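PDB 7OL1: L-threonine 3-dehydrogenase from Clostridioides difficile, which probably catalyses the NAD-dependent oxidation of L-threonine at its 3-hydroxyl group. Local coordinates for residues N121-A126 with C131-P136. Sequence-based numbering, arbitrary orientation.
Sequences NGLEIA and CKFFTP
Phe133 points from strand 132-138 at helix 108-129 and is met there by Gly122, Leu123 and Ala126. Its CG lies anti to the backbone N (chi1 -164°), which carries the ring across to the helix surface. Apolar packing makes up most of the contact: Leu123 crosses the phenylalanine at about a right angle and sets its CD2 3.6 Å from CD2 of Phe133, while the methyl CB of Ala126 lies 3.9 Å from Phe133 CD1. The ring also meets bare backbone, its CE1 3.4 Å from the carbonyl O of Gly122. That oxygen already accepts the helical bond from Ala126 N. Nearer the turn, CB of Cys131 packs 3.9 Å from CB of Ala126.

Polar contact is confined to one backbone bond, from Cys131 N to a lone pair of Ala126 O (3.3 Å), which bridges the last turn of helix 108-129 and the start of the strand. The axes of segments 121-126 and 132-134 run nearly antiparallel (162°), the return from helix to parallel strand expected of a Rossmann fold. Ile93 of strand 92-95 and Tyr177 of helix 162-181 border the contact. With all five touching residues buried, this part of the helix meets the strand chiefly through apolar packing.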
# COMPACT_ATOMS: atom_id res chain seq x y z
N ASN A 121 4.96 -2.93 -14.07
CA ASN A 121 5.49 -3.31 -15.40
C ASN A 121 7.00 -3.13 -15.33
O ASN A 121 7.75 -4.08 -15.64
CB ASN A 121 4.81 -2.50 -16.51
CG ASN A 121 3.41 -2.95 -16.89
OD1 ASN A 121 2.94 -4.05 -16.52
ND2 ASN A 121 2.72 -2.09 -17.62
N GLY A 122 7.43 -1.95 -14.93
CA GLY A 122 8.86 -1.63 -14.77
C GLY A 122 9.56 -2.61 -13.83
O GLY A 122 10.75 -2.90 -14.06
N LEU A 123 8.89 -3.09 -12.79
CA LEU A 123 9.56 -3.95 -11.79
C LEU A 123 9.79 -5.30 -12.46
O LEU A 123 10.89 -5.87 -12.31
CB LEU A 123 8.74 -4.05 -10.50
CG LEU A 123 8.81 -2.82 -9.59
CD1 LEU A 123 7.74 -2.88 -8.52
CD2 LEU A 123 10.18 -2.70 -8.95
N GLU A 124 8.80 -5.76 -13.22
CA GLU A 124 8.84 -7.09 -13.89
C GLU A 124 9.95 -7.02 -14.95
O GLU A 124 10.69 -8.04 -15.10
CB GLU A 124 7.45 -7.48 -14.41
CG GLU A 124 6.57 -8.14 -13.36
CD GLU A 124 6.97 -9.56 -13.02
OE1 GLU A 124 6.95 -9.93 -11.79
OE2 GLU A 124 7.29 -10.31 -13.97
N ILE A 125 10.12 -5.87 -15.60
CA ILE A 125 11.21 -5.68 -16.59
C ILE A 125 12.55 -5.76 -15.85
O ILE A 125 13.41 -6.54 -16.27
CB ILE A 125 11.04 -4.35 -17.34
CG1 ILE A 125 9.88 -4.43 -18.33
CG2 ILE A 125 12.33 -3.97 -18.02
CD1 ILE A 125 9.40 -3.10 -18.83
N ALA A 126 12.71 -5.01 -14.75
CA ALA A 126 13.96 -4.95 -13.96
C ALA A 126 14.29 -6.34 -13.41
O ALA A 126 15.45 -6.74 -13.45
CB ALA A 126 13.80 -3.94 -12.87
N CYS A 131 18.12 -4.89 -13.95
CA CYS A 131 18.26 -3.42 -13.93
C CYS A 131 18.26 -2.93 -12.50
O CYS A 131 17.68 -3.60 -11.61
CB CYS A 131 17.11 -2.69 -14.60
SG CYS A 131 17.18 -2.90 -16.38
N LYS A 132 18.92 -1.80 -12.34
CA LYS A 132 18.75 -0.82 -11.26
C LYS A 132 17.41 -0.17 -11.53
O LYS A 132 17.16 0.21 -12.68
CB LYS A 132 19.94 0.15 -11.27
CG LYS A 132 21.28 -0.52 -10.99
CD LYS A 132 22.40 0.46 -10.74
CE LYS A 132 23.32 0.61 -11.94
NZ LYS A 132 24.27 -0.51 -12.02
N PHE A 133 16.58 -0.06 -10.50
CA PHE A 133 15.21 0.46 -10.60
C PHE A 133 14.97 1.52 -9.51
O PHE A 133 14.77 1.20 -8.32
CB PHE A 133 14.21 -0.70 -10.60
CG PHE A 133 12.86 -0.26 -11.10
CD1 PHE A 133 12.57 -0.24 -12.45
CD2 PHE A 133 11.91 0.25 -10.22
CE1 PHE A 133 11.34 0.20 -12.90
CE2 PHE A 133 10.69 0.72 -10.69
CZ PHE A 133 10.41 0.70 -12.03
N PHE A 134 14.97 2.78 -9.92
CA PHE A 134 14.67 3.94 -9.08
C PHE A 134 13.24 4.42 -9.32
O PHE A 134 12.95 4.82 -10.41
CB PHE A 134 15.66 5.05 -9.36
CG PHE A 134 15.50 6.24 -8.45
CD1 PHE A 134 14.55 7.21 -8.72
CD2 PHE A 134 16.26 6.35 -7.30
CE1 PHE A 134 14.39 8.30 -7.89
CE2 PHE A 134 16.10 7.44 -6.47
CZ PHE A 134 15.17 8.41 -6.77
N THR A 135 12.42 4.43 -8.27
CA THR A 135 11.08 5.04 -8.21
C THR A 135 11.06 6.15 -7.16
O THR A 135 11.35 5.91 -6.01
CB THR A 135 10.04 4.03 -7.73
OG1 THR A 135 10.49 2.72 -8.13
CG2 THR A 135 8.65 4.38 -8.20
N PRO A 136 10.68 7.38 -7.51
CA PRO A 136 10.49 8.42 -6.52
C PRO A 136 9.16 8.20 -5.81
O PRO A 136 8.29 7.67 -6.41
CB PRO A 136 10.44 9.71 -7.33
CG PRO A 136 9.94 9.29 -8.70
CD PRO A 136 10.37 7.84 -8.87